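Local atomic coordinates of tyrosine specific protein phosphatase (Trypanosoma cruzi, PDB entry 4AZ1), a protein that probably removes phosphate from phosphotyrosine residues of proteins. Residues Thr233-Gly238 / Phe278-Thr283; Tyr133-Arg138 / Lys159-Glu164. All coordinates share one frame; numbering follows the deposited sequence.

Both contacts lie within the phosphatase domain, but on different parts of the fold. Interaction 2 comes first along the chain and closes before interaction 1 opens. Their centres are 27 Å apart, their nearest atoms are about 10 Å apart, and they do not touch. Interaction 2 ties the loop 133-138 to strand 151-164, the neighbour of strand 142-145 at one border of the eight-stranded mixed sheet. Interaction 1 pairs helices 232-247 and 274-288. Helix 232-247 follows strand 222-225 of that sheet. Residues of both contacts reach the start of the signature sequence: Thr-233 touches Cys-226, and the Tyr-133 hydroxyl hydrogen-bonds His-225.

Interaction 1: residues Thr233-Gly238 / Phe278-Thr283; sequences TGTLIG and FVIYLT
The methyl CG2 of Thr-235 meets the branch of Val-279, 3.8 Å from CG1 and equally far from CB. The two side chains cross at about a right angle. CG2 of Thr-235 is also 4.0 Å from CG1 of Ile-280, which lies 3.9 Å from the backbone O of Thr-235. Further along, Ile-280 rests on bare backbone. Its CD1 is 4.1 Å from CA of Gly-238, and its CG2 is 4.0 Å from Gly-238 O. The missing side chain of Gly-238 lets the isoleucine come this close. The helix axes here approach to 9.1 Å and cross at -31°. Helix 232-247 begins within the HCSAGIGRTG signature, whose loop binds phosphate in protein tyrosine phosphatases; Thr-233 and Gly-234 are its last two residues. Helix 274-288 packs against the first turns of this helix. No hydrogen bond joins the two segments. The Thr-235 hydroxyl, beside its own backbone N (chi1 -65°), bonds Gln-276 O, one turn before Ile-280. With the hydroxyl there, CG2 lies anti to the backbone N and reaches Val-279. Thr-235 also touches Trp-194, Val-279 touches Leu-206 and Pro-200, and Ile-280 touches Val-256 and Val-260 of helix 255-266.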
loop_
_atom_site.group_PDB
_atom_site.type_symbol
_atom_site.label_atom_id
_atom_site.label_comp_id
_atom_site.label_asym_id
_atom_site.label_seq_id
_atom_site.Cartn_x
_atom_site.Cartn_y
_atom_site.Cartn_z
ATOM N N THR A 233 -12.539 13.968 11.876
ATOM C CA THR A 233 -13.125 12.645 12.053
ATOM C C THR A 233 -13.946 12.594 13.350
ATOM O O THR A 233 -15.090 12.114 13.364
ATOM C CB THR A 233 -12.016 11.588 12.133
ATOM O OG1 THR A 233 -11.434 11.420 10.834
ATOM C CG2 THR A 233 -12.573 10.258 12.640
ATOM N N GLY A 234 -13.360 13.103 14.432
ATOM C CA GLY A 234 -14.044 13.185 15.719
ATOM C C GLY A 234 -15.283 14.071 15.713
ATOM O O GLY A 234 -16.295 13.724 16.321
ATOM N N THR A 235 -15.216 15.206 15.018
ATOM C CA THR A 235 -16.375 16.090 14.902
ATOM C C THR A 235 -17.541 15.404 14.196
ATOM O O THR A 235 -18.702 15.491 14.637
ATOM C CB THR A 235 -16.019 17.362 14.108
ATOM O OG1 THR A 235 -15.048 18.128 14.833
ATOM C CG2 THR A 235 -17.260 18.212 13.852
ATOM N N LEU A 236 -17.240 14.739 13.086
ATOM C CA LEU A 236 -18.281 14.058 12.330
ATOM C C LEU A 236 -18.999 13.018 13.192
ATOM O O LEU A 236 -20.224 12.963 13.205
ATOM C CB LEU A 236 -17.688 13.374 11.101
ATOM C CG LEU A 236 -18.783 12.715 10.254
ATOM C CD1 LEU A 236 -19.862 13.724 9.955
ATOM C CD2 LEU A 236 -18.221 12.182 8.957
ATOM N N ILE A 237 -18.227 12.186 13.890
ATOM C CA ILE A 237 -18.805 11.130 14.712
ATOM C C ILE A 237 -19.554 11.756 15.902
ATOM O O ILE A 237 -20.643 11.305 16.266
ATOM C CB ILE A 237 -17.733 10.108 15.171
ATOM C CG1 ILE A 237 -17.145 9.386 13.953
ATOM C CG2 ILE A 237 -18.341 9.085 16.123
ATOM C CD1 ILE A 237 -15.857 8.594 14.232
ATOM N N GLY A 238 -19.001 12.830 16.461
ATOM C CA GLY A 238 -19.651 13.524 17.567
ATOM C C GLY A 238 -20.975 14.162 17.171
ATOM O O GLY A 238 -21.969 14.098 17.912
ATOM N N PHE A 278 -16.356 23.076 18.633
ATOM C CA PHE A 278 -17.366 24.086 18.347
ATOM C C PHE A 278 -18.328 23.636 17.237
ATOM O O PHE A 278 -19.547 23.807 17.366
ATOM C CB PHE A 278 -16.683 25.388 17.960
ATOM C CG PHE A 278 -17.362 26.593 18.507
ATOM C CD1 PHE A 278 -18.751 26.713 18.436
ATOM C CD2 PHE A 278 -16.626 27.601 19.116
ATOM C CE1 PHE A 278 -19.394 27.837 18.956
ATOM C CE2 PHE A 278 -17.259 28.731 19.646
ATOM C CZ PHE A 278 -18.646 28.848 19.564
ATOM N N VAL A 279 -17.796 23.034 16.170
ATOM C CA VAL A 279 -18.646 22.604 15.047
ATOM C C VAL A 279 -19.791 21.667 15.496
ATOM O O VAL A 279 -20.895 21.735 14.952
ATOM C CB VAL A 279 -17.818 22.000 13.866
ATOM C CG1 VAL A 279 -18.747 21.481 12.747
ATOM C CG2 VAL A 279 -16.881 23.049 13.280
ATOM N N ILE A 280 -19.558 20.829 16.508
ATOM C CA ILE A 280 -20.644 19.965 16.969
ATOM C C ILE A 280 -21.814 20.805 17.502
ATOM O O ILE A 280 -22.959 20.534 17.159
ATOM C CB ILE A 280 -20.203 18.914 18.012
ATOM C CG1 ILE A 280 -19.019 18.098 17.485
ATOM C CG2 ILE A 280 -21.384 17.978 18.379
ATOM C CD1 ILE A 280 -18.305 17.301 18.568
ATOM N N TYR A 281 -21.540 21.833 18.302
ATOM C CA TYR A 281 -22.614 22.738 18.730
ATOM C C TYR A 281 -23.301 23.427 17.544
ATOM O O TYR A 281 -24.522 23.609 17.549
ATOM C CB TYR A 281 -22.097 23.802 19.706
ATOM C CG TYR A 281 -21.965 23.332 21.141
ATOM C CD1 TYR A 281 -23.054 23.344 21.994
ATOM C CD2 TYR A 281 -20.742 22.893 21.645
ATOM C CE1 TYR A 281 -22.939 22.916 23.320
ATOM C CE2 TYR A 281 -20.616 22.466 22.952
ATOM C CZ TYR A 281 -21.721 22.487 23.791
ATOM O OH TYR A 281 -21.600 22.066 25.109
ATOM N N LEU A 282 -22.510 23.841 16.555
ATOM C CA LEU A 282 -23.049 24.522 15.373
ATOM C C LEU A 282 -24.002 23.627 14.579
ATOM O O LEU A 282 -25.025 24.093 14.080
ATOM C CB LEU A 282 -21.916 24.985 14.449
ATOM C CG LEU A 282 -20.980 26.005 15.085
ATOM C CD1 LEU A 282 -19.862 26.429 14.117
ATOM C CD2 LEU A 282 -21.774 27.200 15.573
ATOM N N THR A 283 -23.665 22.348 14.447
ATOM C CA THR A 283 -24.565 21.449 13.722
ATOM C C THR A 283 -25.875 21.278 14.495
ATOM O O THR A 283 -26.942 21.160 13.894
ATOM C CB THR A 283 -23.932 20.063 13.411
ATOM O OG1 THR A 283 -23.900 19.257 14.596
ATOM C CG2 THR A 283 -22.534 20.222 12.885
#

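Interaction 2: residues Tyr133-Arg138 / Lys159-Glu164; sequences YWPEER and KAYEVE
The hydroxyl of Tyr-161 donates a hydrogen bond to the backbone O of Pro-135, with OH and O 2.7 Å apart. It meets the carbonyl at a C=O...donor angle of 141°, tilted 19° from the carbonyl plane. Pro-135 O lies at the edge of the tyrosine ring, in its plane. The same hydroxyl also rests against the proline ring, with Pro-135 CD 3.4 Å from Tyr-161 OH. CD1 of Trp-134, one residue earlier, comes within 4.2 Å of Tyr-161 OH, a looser touch. The Tyr-161 ring is turned with chi2 4°, which puts CA close to the ring plane. Glu-137 runs past the ring in the opposite direction, its CG 3.3 Å from Tyr-161 CD2 and its OE2 3.8 Å from Tyr-161 CB. Its side chain is exposed and poorly ordered, so this flank is less certain than the proline bond. Tyr-133, Trp-134 and Pro-135 form the YWP of the KxxxYWP motif of classical protein tyrosine phosphatases. Tyr-161 lies just before residues 162-164, the final part of the broken strand 151-164; its hydroxyl bond joins the motif to that edge region of the sheet. Inside the motif, CE3 of Trp-134 sits over the centre of one face of the Tyr-133 ring, 3.8 Å above the plane. The Tyr-133 hydroxyl bonds His-225 and Gln-188, which joins the motif to the start of the signature sequence. Arg-172 of strand 169-177 makes a cation-pi contact with Trp-134 and also touches Tyr-161, while Leu-174 touches both Pro-135 and Tyr-161. Glu-136 points away from residues 159-164, and its OE1 hydrogen-bonds His-47 of the second subunit.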
loop_
_atom_site.group_PDB
_atom_site.type_symbol
_atom_site.label_atom_id
_atom_site.label_comp_id
_atom_site.label_asym_id
_atom_site.label_seq_id
_atom_site.Cartn_x
_atom_site.Cartn_y
_atom_site.Cartn_z
ATOM N N TYR A 133 -6.132 6.111 -2.401
ATOM C CA TYR A 133 -6.305 4.664 -2.435
ATOM C C TYR A 133 -7.422 4.230 -3.390
ATOM O O TYR A 133 -7.838 3.070 -3.381
ATOM C CB TYR A 133 -6.525 4.120 -1.022
ATOM C CG TYR A 133 -7.610 4.850 -0.257
ATOM C CD1 TYR A 133 -8.941 4.485 -0.388
ATOM C CD2 TYR A 133 -7.295 5.886 0.614
ATOM C CE1 TYR A 133 -9.944 5.136 0.321
ATOM C CE2 TYR A 133 -8.300 6.555 1.334
ATOM C CZ TYR A 133 -9.615 6.171 1.175
ATOM O OH TYR A 133 -10.612 6.811 1.876
ATOM N N TRP A 134 -7.889 5.162 -4.220
ATOM C CA TRP A 134 -8.951 4.875 -5.191
ATOM C C TRP A 134 -8.434 5.118 -6.602
ATOM O O TRP A 134 -7.498 5.892 -6.780
ATOM C CB TRP A 134 -10.171 5.770 -4.928
ATOM C CG TRP A 134 -9.831 7.227 -4.970
ATOM C CD1 TRP A 134 -9.798 8.034 -6.073
ATOM C CD2 TRP A 134 -9.459 8.046 -3.857
ATOM N NE1 TRP A 134 -9.428 9.308 -5.710
ATOM C CE2 TRP A 134 -9.216 9.341 -4.359
ATOM C CE3 TRP A 134 -9.315 7.806 -2.484
ATOM C CZ2 TRP A 134 -8.839 10.405 -3.525
ATOM C CZ3 TRP A 134 -8.936 8.861 -1.658
ATOM C CH2 TRP A 134 -8.705 10.143 -2.180
ATOM N N PRO A 135 -9.043 4.456 -7.609
ATOM C CA PRO A 135 -8.591 4.691 -8.988
ATOM C C PRO A 135 -8.957 6.099 -9.423
ATOM O O PRO A 135 -10.028 6.594 -9.052
ATOM C CB PRO A 135 -9.403 3.679 -9.827
ATOM C CG PRO A 135 -10.113 2.765 -8.817
ATOM C CD PRO A 135 -10.202 3.540 -7.539
ATOM N N GLU A 136 -8.087 6.733 -10.199
ATOM C CA GLU A 136 -8.381 8.054 -10.720
ATOM C C GLU A 136 -9.349 7.933 -11.888
ATOM O O GLU A 136 -9.194 7.026 -12.735
ATOM C CB GLU A 136 -7.099 8.739 -11.204
ATOM C CG GLU A 136 -6.204 9.304 -10.111
ATOM C CD GLU A 136 -5.022 10.071 -10.688
ATOM O OE1 GLU A 136 -4.300 9.504 -11.542
ATOM O OE2 GLU A 136 -4.828 11.244 -10.299
ATOM N N GLU A 137 -10.325 8.846 -11.934
ATOM C CA GLU A 137 -11.249 8.969 -13.069
ATOM C C GLU A 137 -10.572 8.826 -14.429
ATOM O O GLU A 137 -11.060 8.111 -15.310
ATOM C CB GLU A 137 -11.942 10.331 -13.027
ATOM C CG GLU A 137 -13.093 10.431 -12.056
ATOM C CD GLU A 137 -14.435 10.554 -12.753
ATOM O OE1 GLU A 137 -14.710 9.751 -13.672
ATOM O OE2 GLU A 137 -15.214 11.460 -12.378
ATOM N N ARG A 138 -9.442 9.509 -14.589
ATOM C CA ARG A 138 -8.724 9.538 -15.862
ATOM C C ARG A 138 -7.958 8.245 -16.167
ATOM O O ARG A 138 -7.215 8.178 -17.155
ATOM C CB ARG A 138 -7.764 10.732 -15.891
ATOM N N LYS A 159 -22.069 2.249 -12.043
ATOM C CA LYS A 159 -22.358 3.380 -11.179
ATOM C C LYS A 159 -21.163 4.332 -11.141
ATOM O O LYS A 159 -20.194 4.082 -10.427
ATOM C CB LYS A 159 -22.689 2.871 -9.776
ATOM C CG LYS A 159 -23.634 3.748 -8.985
ATOM C CD LYS A 159 -24.096 3.030 -7.726
ATOM C CE LYS A 159 -24.999 3.918 -6.888
ATOM N NZ LYS A 159 -25.347 3.275 -5.594
ATOM N N ALA A 160 -21.242 5.429 -11.896
ATOM C CA ALA A 160 -20.131 6.384 -12.018
ATOM C C ALA A 160 -19.890 7.252 -10.772
ATOM O O ALA A 160 -20.784 7.427 -9.930
ATOM C CB ALA A 160 -20.332 7.266 -13.240
ATOM N N TYR A 161 -18.678 7.801 -10.668
ATOM C CA TYR A 161 -18.337 8.723 -9.584
ATOM C C TYR A 161 -19.290 9.910 -9.634
ATOM O O TYR A 161 -19.606 10.393 -10.718
ATOM C CB TYR A 161 -16.925 9.274 -9.769
ATOM C CG TYR A 161 -15.773 8.363 -9.394
ATOM C CD1 TYR A 161 -15.980 7.051 -8.979
ATOM C CD2 TYR A 161 -14.462 8.830 -9.470
ATOM C CE1 TYR A 161 -14.902 6.227 -8.641
ATOM C CE2 TYR A 161 -13.379 8.021 -9.141
ATOM C CZ TYR A 161 -13.605 6.720 -8.730
ATOM O OH TYR A 161 -12.529 5.918 -8.402
ATOM N N GLU A 162 -19.742 10.389 -8.476
ATOM C CA GLU A 162 -20.618 11.567 -8.442
ATOM C C GLU A 162 -19.905 12.750 -7.793
ATOM O O GLU A 162 -19.295 12.606 -6.736
ATOM C CB GLU A 162 -21.918 11.256 -7.696
ATOM C CG GLU A 162 -22.713 10.100 -8.303
ATOM C CD GLU A 162 -23.912 9.706 -7.454
ATOM O OE1 GLU A 162 -24.144 10.363 -6.416
ATOM O OE2 GLU A 162 -24.620 8.741 -7.824
ATOM N N VAL A 163 -19.967 13.914 -8.433
ATOM C CA VAL A 163 -19.331 15.099 -7.877
ATOM C C VAL A 163 -20.398 16.134 -7.579
ATOM O O VAL A 163 -21.162 16.517 -8.467
ATOM C CB VAL A 163 -18.301 15.709 -8.838
ATOM C CG1 VAL A 163 -17.514 16.803 -8.122
ATOM C CG2 VAL A 163 -17.353 14.632 -9.357
ATOM N N GLU A 164 -20.459 16.569 -6.323
ATOM C CA GLU A 164 -21.434 17.577 -5.907
ATOM C C GLU A 164 -20.662 18.864 -5.611
ATOM O O GLU A 164 -20.033 18.984 -4.552
ATOM C CB GLU A 164 -22.188 17.111 -4.652
ATOM C CG GLU A 164 -22.714 15.682 -4.708
ATOM C CD GLU A 164 -23.846 15.507 -5.709
ATOM O OE1 GLU A 164 -24.501 16.517 -6.053
ATOM O OE2 GLU A 164 -24.078 14.357 -6.150
#